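Local coordinates for fumarase E (Shigella flexneri 2a str. 2457T, PDB 3C8G), which probably catalyses the hydration of fumarate to malate, without the reverse reaction, and belongs to the MtlR/FumE family, which includes the mannitol operon repressor, at residues D68-L76 / Y88-H99; F118-N128 / A158-T166. All coordinates share one frame; numbering follows the deposited sequence.

Interaction 1. Residues D68-L76 / Y88-H99; sequences DDIDVALRL and YADITHFSQYWH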
loop_
_atom_site.group_PDB
_atom_site.type_symbol
_atom_site.label_atom_id
_atom_site.label_comp_id
_atom_site.label_asym_id
_atom_site.label_seq_id
_atom_site.Cartn_x
_atom_site.Cartn_y
_atom_site.Cartn_z
ATOM N N ASP B 68 -4.916 5.035 4.361
ATOM C CA ASP B 68 -6.099 5.630 5.005
ATOM C C ASP B 68 -7.249 5.589 3.973
ATOM O O ASP B 68 -7.852 6.612 3.629
ATOM C CB ASP B 68 -5.795 7.072 5.473
ATOM C CG ASP B 68 -6.701 7.546 6.630
ATOM O OD1 ASP B 68 -7.711 6.869 6.975
ATOM O OD2 ASP B 68 -6.387 8.625 7.197
ATOM N N ASP B 69 -7.509 4.390 3.464
ATOM C CA ASP B 69 -8.542 4.147 2.468
ATOM C C ASP B 69 -8.966 2.685 2.635
ATOM O O ASP B 69 -8.173 1.778 2.387
ATOM C CB ASP B 69 -7.966 4.402 1.078
ATOM C CG ASP B 69 -8.948 4.105 -0.054
ATOM O OD1 ASP B 69 -9.402 5.072 -0.703
ATOM O OD2 ASP B 69 -9.241 2.922 -0.341
ATOM N N ILE B 70 -10.204 2.449 3.063
ATOM C CA ILE B 70 -10.632 1.081 3.364
ATOM C C ILE B 70 -10.350 0.073 2.254
ATOM O O ILE B 70 -10.012 -1.057 2.523
ATOM C CB ILE B 70 -12.110 0.998 3.873
ATOM C CG1 ILE B 70 -12.294 -0.244 4.742
ATOM C CG2 ILE B 70 -13.117 1.055 2.729
ATOM C CD1 ILE B 70 -13.488 -0.149 5.707
ATOM N N ASP B 71 -10.454 0.487 1.003
ATOM C CA ASP B 71 -10.264 -0.455 -0.101
ATOM C C ASP B 71 -8.810 -0.951 -0.150
ATOM O O ASP B 71 -8.575 -2.172 -0.064
ATOM C CB ASP B 71 -10.710 0.146 -1.442
ATOM C CG ASP B 71 -12.134 0.730 -1.401
ATOM O OD1 ASP B 71 -13.015 0.203 -0.672
ATOM O OD2 ASP B 71 -12.373 1.730 -2.129
ATOM N N VAL B 72 -7.843 -0.024 -0.253
ATOM C CA VAL B 72 -6.428 -0.402 -0.380
ATOM C C VAL B 72 -5.961 -1.121 0.880
ATOM O O VAL B 72 -5.251 -2.138 0.799
ATOM C CB VAL B 72 -5.455 0.757 -0.817
ATOM C CG1 VAL B 72 -6.186 1.860 -1.582
ATOM C CG2 VAL B 72 -4.700 1.329 0.353
ATOM N N ALA B 73 -6.398 -0.635 2.038
ATOM C CA ALA B 73 -6.192 -1.370 3.297
ATOM C C ALA B 73 -6.697 -2.837 3.276
ATOM O O ALA B 73 -6.005 -3.745 3.754
ATOM C CB ALA B 73 -6.814 -0.627 4.433
ATOM N N LEU B 74 -7.904 -3.060 2.749
ATOM C CA LEU B 74 -8.482 -4.405 2.694
ATOM C C LEU B 74 -7.661 -5.252 1.753
ATOM O O LEU B 74 -7.183 -6.331 2.112
ATOM C CB LEU B 74 -9.919 -4.386 2.188
ATOM C CG LEU B 74 -11.041 -4.251 3.189
ATOM C CD1 LEU B 74 -12.341 -4.035 2.413
ATOM C CD2 LEU B 74 -11.104 -5.483 4.090
ATOM N N ARG B 75 -7.493 -4.742 0.548
ATOM C CA ARG B 75 -6.672 -5.421 -0.424
ATOM C C ARG B 75 -5.294 -5.784 0.147
ATOM O O ARG B 75 -4.827 -6.904 -0.076
ATOM C CB ARG B 75 -6.595 -4.606 -1.702
ATOM C CG ARG B 75 -7.901 -4.702 -2.449
ATOM C CD ARG B 75 -7.871 -3.962 -3.739
ATOM N NE ARG B 75 -8.559 -2.681 -3.636
ATOM C CZ ARG B 75 -9.268 -2.142 -4.625
ATOM N NH1 ARG B 75 -9.406 -2.790 -5.774
ATOM N NH2 ARG B 75 -9.842 -0.968 -4.464
ATOM N N LEU B 76 -4.682 -4.889 0.933
ATOM C CA LEU B 76 -3.365 -5.186 1.524
ATOM C C LEU B 76 -3.447 -6.418 2.432
ATOM O O LEU B 76 -2.670 -7.355 2.282
ATOM C CB LEU B 76 -2.783 -3.982 2.285
ATOM C CG LEU B 76 -1.293 -3.633 2.169
ATOM C CD1 LEU B 76 -0.726 -3.222 3.506
ATOM C CD2 LEU B 76 -0.457 -4.735 1.619
ATOM N N TYR B 88 -13.334 -10.723 3.673
ATOM C CA TYR B 88 -12.953 -9.772 2.652
ATOM C C TYR B 88 -14.144 -9.436 1.738
ATOM O O TYR B 88 -14.362 -8.259 1.395
ATOM C CB TYR B 88 -11.769 -10.284 1.850
ATOM C CG TYR B 88 -11.446 -9.419 0.687
ATOM C CD1 TYR B 88 -11.948 -9.707 -0.568
ATOM C CD2 TYR B 88 -10.654 -8.292 0.843
ATOM C CE1 TYR B 88 -11.661 -8.890 -1.646
ATOM C CE2 TYR B 88 -10.355 -7.483 -0.211
ATOM C CZ TYR B 88 -10.862 -7.784 -1.463
ATOM O OH TYR B 88 -10.555 -6.967 -2.540
ATOM N N ALA B 89 -14.904 -10.458 1.342
ATOM C CA ALA B 89 -16.165 -10.243 0.616
ATOM C C ALA B 89 -17.093 -9.303 1.405
ATOM O O ALA B 89 -17.589 -8.300 0.883
ATOM C CB ALA B 89 -16.856 -11.573 0.328
ATOM N N ASP B 90 -17.285 -9.602 2.677
ATOM C CA ASP B 90 -18.252 -8.855 3.447
ATOM C C ASP B 90 -17.872 -7.376 3.508
ATOM O O ASP B 90 -18.692 -6.500 3.182
ATOM C CB ASP B 90 -18.427 -9.440 4.857
ATOM C CG ASP B 90 -19.297 -10.700 4.886
ATOM O OD1 ASP B 90 -19.612 -11.268 3.789
ATOM O OD2 ASP B 90 -19.649 -11.121 6.032
ATOM N N ILE B 91 -16.629 -7.105 3.907
ATOM C CA ILE B 91 -16.223 -5.728 4.173
ATOM C C ILE B 91 -16.166 -4.972 2.869
ATOM O O ILE B 91 -16.592 -3.835 2.786
ATOM C CB ILE B 91 -14.883 -5.639 4.880
ATOM C CG1 ILE B 91 -14.930 -6.442 6.178
ATOM C CG2 ILE B 91 -14.579 -4.193 5.158
ATOM C CD1 ILE B 91 -13.656 -6.396 6.994
ATOM N N THR B 92 -15.668 -5.629 1.835
ATOM C CA THR B 92 -15.765 -5.093 0.484
ATOM C C THR B 92 -17.218 -4.720 0.162
ATOM O O THR B 92 -17.487 -3.604 -0.261
ATOM C CB THR B 92 -15.178 -6.086 -0.527
ATOM O OG1 THR B 92 -13.789 -6.212 -0.239
ATOM C CG2 THR B 92 -15.314 -5.584 -1.961
ATOM N N HIS B 93 -18.159 -5.623 0.419
ATOM C CA HIS B 93 -19.553 -5.297 0.143
ATOM C C HIS B 93 -20.021 -4.074 0.910
ATOM O O HIS B 93 -20.687 -3.221 0.342
ATOM C CB HIS B 93 -20.482 -6.491 0.349
ATOM C CG HIS B 93 -20.355 -7.542 -0.718
ATOM N ND1 HIS B 93 -20.129 -7.238 -2.046
ATOM C CD2 HIS B 93 -20.428 -8.895 -0.652
ATOM C CE1 HIS B 93 -20.070 -8.353 -2.750
ATOM N NE2 HIS B 93 -20.266 -9.370 -1.930
ATOM N N PHE B 94 -19.668 -3.966 2.184
ATOM C CA PHE B 94 -20.054 -2.763 2.951
ATOM C C PHE B 94 -19.436 -1.527 2.328
ATOM O O PHE B 94 -20.009 -0.452 2.406
ATOM C CB PHE B 94 -19.628 -2.838 4.427
ATOM C CG PHE B 94 -20.690 -3.376 5.347
ATOM C CD1 PHE B 94 -20.902 -4.759 5.466
ATOM C CD2 PHE B 94 -21.452 -2.520 6.114
ATOM C CE1 PHE B 94 -21.849 -5.264 6.283
ATOM C CE2 PHE B 94 -22.416 -3.027 6.981
ATOM C CZ PHE B 94 -22.613 -4.399 7.063
ATOM N N SER B 95 -18.270 -1.677 1.698
ATOM C CA SER B 95 -17.579 -0.504 1.153
ATOM C C SER B 95 -18.182 -0.115 -0.189
ATOM O O SER B 95 -18.466 1.065 -0.454
ATOM C CB SER B 95 -16.071 -0.734 1.028
ATOM O OG SER B 95 -15.427 0.492 0.711
ATOM N N GLN B 96 -18.398 -1.107 -1.029
ATOM C CA GLN B 96 -19.067 -0.868 -2.290
ATOM C C GLN B 96 -20.445 -0.209 -2.136
ATOM O O GLN B 96 -20.764 0.731 -2.869
ATOM C CB GLN B 96 -19.183 -2.166 -3.054
ATOM C CG GLN B 96 -17.843 -2.879 -3.228
ATOM C CD GLN B 96 -17.987 -4.081 -4.132
ATOM O OE1 GLN B 96 -18.990 -4.806 -4.061
ATOM N NE2 GLN B 96 -17.000 -4.291 -5.008
ATOM N N TYR B 97 -21.234 -0.667 -1.164
ATOM C CA TYR B 97 -22.546 -0.073 -0.872
ATOM C C TYR B 97 -22.505 1.356 -0.271
ATOM O O TYR B 97 -23.343 2.197 -0.620
ATOM C CB TYR B 97 -23.392 -1.026 -0.013
ATOM C CG TYR B 97 -24.884 -0.740 -0.035
ATOM C CD1 TYR B 97 -25.700 -1.123 1.034
ATOM C CD2 TYR B 97 -25.476 -0.071 -1.107
ATOM C CE1 TYR B 97 -27.065 -0.849 1.033
ATOM C CE2 TYR B 97 -26.835 0.190 -1.131
ATOM C CZ TYR B 97 -27.637 -0.198 -0.056
ATOM O OH TYR B 97 -29.002 0.060 -0.073
ATOM N N TRP B 98 -21.550 1.638 0.615
ATOM C CA TRP B 98 -21.394 3.012 1.122
ATOM C C TRP B 98 -21.057 3.944 -0.044
ATOM O O TRP B 98 -21.619 5.042 -0.158
ATOM C CB TRP B 98 -20.360 3.125 2.259
ATOM C CG TRP B 98 -19.869 4.550 2.456
ATOM C CD1 TRP B 98 -18.599 5.007 2.262
ATOM C CD2 TRP B 98 -20.658 5.702 2.837
ATOM N NE1 TRP B 98 -18.536 6.365 2.492
ATOM C CE2 TRP B 98 -19.780 6.822 2.847
ATOM C CE3 TRP B 98 -22.006 5.895 3.180
ATOM C CZ2 TRP B 98 -20.204 8.116 3.192
ATOM C CZ3 TRP B 98 -22.441 7.195 3.518
ATOM C CH2 TRP B 98 -21.538 8.286 3.518
ATOM N N HIS B 99 -20.168 3.482 -0.921
ATOM C CA HIS B 99 -19.767 4.242 -2.107
ATOM C C HIS B 99 -20.966 4.547 -2.987
ATOM O O HIS B 99 -21.155 5.687 -3.409
ATOM C CB HIS B 99 -18.798 3.434 -2.942
ATOM C CG HIS B 99 -17.377 3.525 -2.500
ATOM N ND1 HIS B 99 -16.666 4.708 -2.519
ATOM C CD2 HIS B 99 -16.516 2.567 -2.086
ATOM C CE1 HIS B 99 -15.428 4.474 -2.121
ATOM N NE2 HIS B 99 -15.315 3.184 -1.844
#
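L74 and I91 meet at the buried centre of an antiparallel helix hairpin, in which residues 70-76 and 88-99 run at 168° to each other with their axes 10.5 Å apart. The pair illustrates how a helix interface can be mainly apolar at one end and polar at the other. In the tight part both methyls of L74 close on I91, CD1 lying 3.5 Å from I91 CG2. With CG1 of I91 beside the backbone N (chi1 -56°), CG2 lies anti to that N and is the branch that meets L74. Towards the start of 88-99 the Y88 ring lies against L74, its CE2 atom 3.9 Å from L74 CB. T92 OG1 sits 3.5 Å above the centre of the same ring and donates to Y88 O. Y78 stacks on Y88, and an aromatic side chain of the neighbouring subunit also packs against it. Tight packing continues to the buried S95, whose OG lies 3.1 Å from I70 CG2 and donates to D71 OD1 at 2.8 Å.

Around the partly exposed R75 and H99 the contact is looser. R75 contributes mainly its aliphatic part, with CG 3.5 Å from Y88 OH. The D71 carboxylate, close to the helix start that D69 caps, spans from S95 to H99, each oxygen using its syn lone pair. H99 bonds to E103 through ND1, while its NE2 reaches D71 OD2 at 3.3 Å, a bent bond whose acceptor lies 24° out of the imidazole plane.

Interaction 2. Residues F118-N128 / A158-T166; sequences FISNVNSITRN and ALTLAVTTT
A158 meets I125 mostly through its backbone: I125 CG1 lies 3.5 Å from A158 O, and the CD1 methyl beyond it approaches the A158 CB atom. The next residue, L159, turns its CD1 methyl into a pocket of three apolar side chains. That methyl comes within 3.3 Å of I119 CG2, the two side chains crossing at about a right angle. It also touches the edge of the F118 ring, 3.9 Å from CE1 and near the ring plane, and it reaches I125 CD1. V122 CG2 lies over the rim of one face of the F118 ring, while the ring meets F94 edge-to-face.

L161 occupies the outer border of the contact. Its CD1 rests 3.7 Å from S124 O, with the amide of N128 a little farther away; N128 uses OD1 to cap L131 N.

A162 marks the closest backbone approach, its CA only 5.5 Å from that of S124. The principle is that small residues let helices come close, here in an all-helical fold where the corner between helices 113-120 and 123-126 nestles against helix 158-166. The single methyl of A162 serves several neighbours: its CB is 3.4 Å from S124 OG and also touches V122 CG1 and I125 CG1. S124 OG is placed between its own backbone N and carbonyl carbon (chi1 60°), which brings the oxygen over A162.

One turn on, T165 OG1 faces S124 CB at 3.3 Å and donates back to L161 O, which also accepts from T165 N on the opposite face of its carbonyl plane. T166 repeats this pattern, OG1 donating to A162 O at 3.0 Å.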
loop_
_atom_site.group_PDB
_atom_site.type_symbol
_atom_site.label_atom_id
_atom_site.label_comp_id
_atom_site.label_asym_id
_atom_site.label_seq_id
_atom_site.Cartn_x
_atom_site.Cartn_y
_atom_site.Cartn_z
ATOM N N PHE B 118 -28.310 -6.440 -0.934
ATOM C CA PHE B 118 -27.023 -6.306 -0.311
ATOM C C PHE B 118 -26.934 -7.273 0.866
ATOM O O PHE B 118 -25.935 -8.013 0.969
ATOM C CB PHE B 118 -26.787 -4.851 0.064
ATOM C CG PHE B 118 -25.772 -4.638 1.139
ATOM C CD1 PHE B 118 -26.177 -4.393 2.437
ATOM C CD2 PHE B 118 -24.417 -4.610 0.838
ATOM C CE1 PHE B 118 -25.245 -4.152 3.437
ATOM C CE2 PHE B 118 -23.463 -4.378 1.819
ATOM C CZ PHE B 118 -23.876 -4.163 3.130
ATOM N N ILE B 119 -27.970 -7.329 1.722
ATOM C CA ILE B 119 -27.843 -8.195 2.891
ATOM C C ILE B 119 -27.848 -9.697 2.589
ATOM O O ILE B 119 -27.364 -10.472 3.389
ATOM C CB ILE B 119 -28.802 -7.872 4.010
ATOM C CG1 ILE B 119 -30.208 -8.337 3.674
ATOM C CG2 ILE B 119 -28.672 -6.360 4.448
ATOM C CD1 ILE B 119 -31.222 -7.799 4.637
ATOM N N SER B 120 -28.348 -10.086 1.419
ATOM C CA SER B 120 -28.305 -11.478 0.955
ATOM C C SER B 120 -26.898 -11.952 0.581
ATOM O O SER B 120 -26.630 -13.142 0.565
ATOM C CB SER B 120 -29.237 -11.667 -0.242
ATOM O OG SER B 120 -30.400 -10.881 -0.043
ATOM N N ASN B 121 -26.002 -11.023 0.297
ATOM C CA ASN B 121 -24.615 -11.375 0.022
ATOM C C ASN B 121 -23.642 -10.997 1.131
ATOM O O ASN B 121 -22.441 -10.912 0.874
ATOM C CB ASN B 121 -24.172 -10.690 -1.259
ATOM C CG ASN B 121 -24.949 -11.163 -2.444
ATOM O OD1 ASN B 121 -25.158 -12.369 -2.623
ATOM N ND2 ASN B 121 -25.421 -10.220 -3.252
ATOM N N VAL B 122 -24.161 -10.740 2.342
ATOM C CA VAL B 122 -23.311 -10.555 3.514
ATOM C C VAL B 122 -23.313 -11.883 4.247
ATOM O O VAL B 122 -24.379 -12.328 4.731
ATOM C CB VAL B 122 -23.831 -9.418 4.415
ATOM C CG1 VAL B 122 -23.156 -9.421 5.816
ATOM C CG2 VAL B 122 -23.720 -8.043 3.722
ATOM N N ASN B 123 -22.144 -12.523 4.309
ATOM C CA ASN B 123 -22.006 -13.899 4.810
ATOM C C ASN B 123 -22.252 -14.002 6.308
ATOM O O ASN B 123 -22.747 -15.016 6.802
ATOM C CB ASN B 123 -20.607 -14.450 4.555
ATOM C CG ASN B 123 -20.343 -14.738 3.110
ATOM O OD1 ASN B 123 -20.838 -15.714 2.558
ATOM N ND2 ASN B 123 -19.523 -13.914 2.493
ATOM N N SER B 124 -21.875 -12.962 7.040
ATOM C CA SER B 124 -22.081 -12.975 8.483
ATOM C C SER B 124 -23.561 -12.863 8.824
ATOM O O SER B 124 -23.983 -13.237 9.910
ATOM C CB SER B 124 -21.249 -11.903 9.182
ATOM O OG SER B 124 -21.586 -10.620 8.707
ATOM N N ILE B 125 -24.358 -12.396 7.875
ATOM C CA ILE B 125 -25.810 -12.429 8.032
ATOM C C ILE B 125 -26.377 -13.777 7.565
ATOM O O ILE B 125 -27.101 -14.438 8.288
ATOM C CB ILE B 125 -26.473 -11.247 7.278
ATOM C CG1 ILE B 125 -26.165 -9.949 7.991
ATOM C CG2 ILE B 125 -27.952 -11.431 7.171
ATOM C CD1 ILE B 125 -26.565 -8.770 7.186
ATOM N N THR B 126 -26.010 -14.161 6.352
ATOM C CA THR B 126 -26.456 -15.393 5.675
ATOM C C THR B 126 -26.105 -16.725 6.370
ATOM O O THR B 126 -26.850 -17.712 6.266
ATOM C CB THR B 126 -25.912 -15.352 4.216
ATOM O OG1 THR B 126 -26.957 -14.883 3.355
ATOM C CG2 THR B 126 -25.397 -16.697 3.723
ATOM N N ARG B 127 -24.982 -16.719 7.089
ATOM C CA ARG B 127 -24.419 -17.908 7.756
ATOM C C ARG B 127 -25.091 -18.210 9.057
ATOM O O ARG B 127 -25.021 -19.339 9.536
ATOM C CB ARG B 127 -22.928 -17.724 8.041
ATOM C CG ARG B 127 -22.056 -18.002 6.889
ATOM C CD ARG B 127 -20.638 -17.914 7.362
ATOM N NE ARG B 127 -19.713 -18.184 6.269
ATOM C CZ ARG B 127 -18.414 -18.379 6.434
ATOM N NH1 ARG B 127 -17.638 -18.629 5.383
ATOM N NH2 ARG B 127 -17.894 -18.320 7.656
ATOM N N ASN B 128 -25.665 -17.155 9.645
ATOM C CA ASN B 128 -26.608 -17.230 10.748
ATOM C C ASN B 128 -27.973 -17.683 10.217
ATOM O O ASN B 128 -28.923 -16.894 10.133
ATOM C CB ASN B 128 -26.724 -15.864 11.418
ATOM C CG ASN B 128 -27.375 -15.925 12.807
ATOM O OD1 ASN B 128 -28.377 -16.603 13.037
ATOM N ND2 ASN B 128 -26.802 -15.201 13.725
ATOM N N ALA B 158 -29.585 -6.910 11.916
ATOM C CA ALA B 158 -28.737 -7.805 11.164
ATOM C C ALA B 158 -27.501 -7.074 10.634
ATOM O O ALA B 158 -26.395 -7.635 10.593
ATOM C CB ALA B 158 -29.522 -8.411 10.014
ATOM N N LEU B 159 -27.702 -5.831 10.202
ATOM C CA LEU B 159 -26.622 -5.007 9.703
ATOM C C LEU B 159 -25.702 -4.741 10.867
ATOM O O LEU B 159 -24.483 -4.729 10.697
ATOM C CB LEU B 159 -27.165 -3.706 9.161
ATOM C CG LEU B 159 -27.166 -3.470 7.659
ATOM C CD1 LEU B 159 -27.040 -4.740 6.846
ATOM C CD2 LEU B 159 -28.393 -2.661 7.271
ATOM N N THR B 160 -26.291 -4.590 12.061
ATOM C CA THR B 160 -25.499 -4.348 13.254
ATOM C C THR B 160 -24.730 -5.600 13.630
ATOM O O THR B 160 -23.511 -5.550 13.815
ATOM C CB THR B 160 -26.333 -3.839 14.393
ATOM O OG1 THR B 160 -26.894 -2.596 13.984
ATOM C CG2 THR B 160 -25.482 -3.617 15.604
ATOM N N LEU B 161 -25.420 -6.730 13.696
ATOM C CA LEU B 161 -24.730 -8.018 13.891
ATOM C C LEU B 161 -23.538 -8.156 12.937
ATOM O O LEU B 161 -22.449 -8.581 13.354
ATOM C CB LEU B 161 -25.715 -9.187 13.750
ATOM C CG LEU B 161 -25.432 -10.649 14.166
ATOM C CD1 LEU B 161 -24.821 -11.480 12.999
ATOM C CD2 LEU B 161 -24.610 -10.764 15.468
ATOM N N ALA B 162 -23.729 -7.763 11.676
ATOM C CA ALA B 162 -22.674 -7.937 10.655
ATOM C C ALA B 162 -21.414 -7.096 10.907
ATOM O O ALA B 162 -20.301 -7.582 10.696
ATOM C CB ALA B 162 -23.202 -7.676 9.258
ATOM N N VAL B 163 -21.568 -5.845 11.344
ATOM C CA VAL B 163 -20.357 -5.073 11.560
ATOM C C VAL B 163 -19.674 -5.566 12.831
ATOM O O VAL B 163 -18.453 -5.748 12.884
ATOM C CB VAL B 163 -20.532 -3.509 11.466
ATOM C CG1 VAL B 163 -21.819 -3.139 10.771
ATOM C CG2 VAL B 163 -20.419 -2.856 12.778
ATOM N N THR B 164 -20.498 -5.825 13.827
ATOM C CA THR B 164 -20.074 -6.274 15.125
ATOM C C THR B 164 -19.286 -7.598 15.035
ATOM O O THR B 164 -18.303 -7.780 15.763
ATOM C CB THR B 164 -21.320 -6.355 16.035
ATOM O OG1 THR B 164 -21.037 -5.802 17.326
ATOM C CG2 THR B 164 -21.884 -7.755 16.143
ATOM N N THR B 165 -19.691 -8.493 14.121
ATOM C CA THR B 165 -19.001 -9.777 13.957
ATOM C C THR B 165 -17.750 -9.645 13.074
ATOM O O THR B 165 -16.790 -10.400 13.227
ATOM C CB THR B 165 -19.945 -10.941 13.487
ATOM O OG1 THR B 165 -20.396 -10.678 12.174
ATOM C CG2 THR B 165 -21.180 -11.047 14.364
ATOM N N THR B 166 -17.765 -8.667 12.178
ATOM C CA THR B 166 -16.577 -8.304 11.394
ATOM C C THR B 166 -15.451 -7.749 12.290
ATOM O O THR B 166 -14.324 -8.241 12.260
ATOM C CB THR B 166 -16.947 -7.324 10.263
ATOM O OG1 THR B 166 -17.692 -8.021 9.263
ATOM C CG2 THR B 166 -15.704 -6.737 9.610
#

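In the fold
Interactions 1 and 2 follow one another along the chain, the first closing before the second opens, and their centres lie about 15 Å apart. Helix 85-103 joins them: it packs on helix 70-79 and also on the corner around 123-126 and on helix 158-166. I91 touches both L74 in interaction 1 and T166 of interaction 2. D90 makes the polar link, its two carboxylate oxygens accepting from N123 N and S124 N at the start of helix 123-126. The dimer partner packs on V72, R75, L76 and Y88 of interaction 1 but leaves the segments of interaction 2 untouched, so helix 85-103 links a contact that the other subunit touches with one formed within a single subunit.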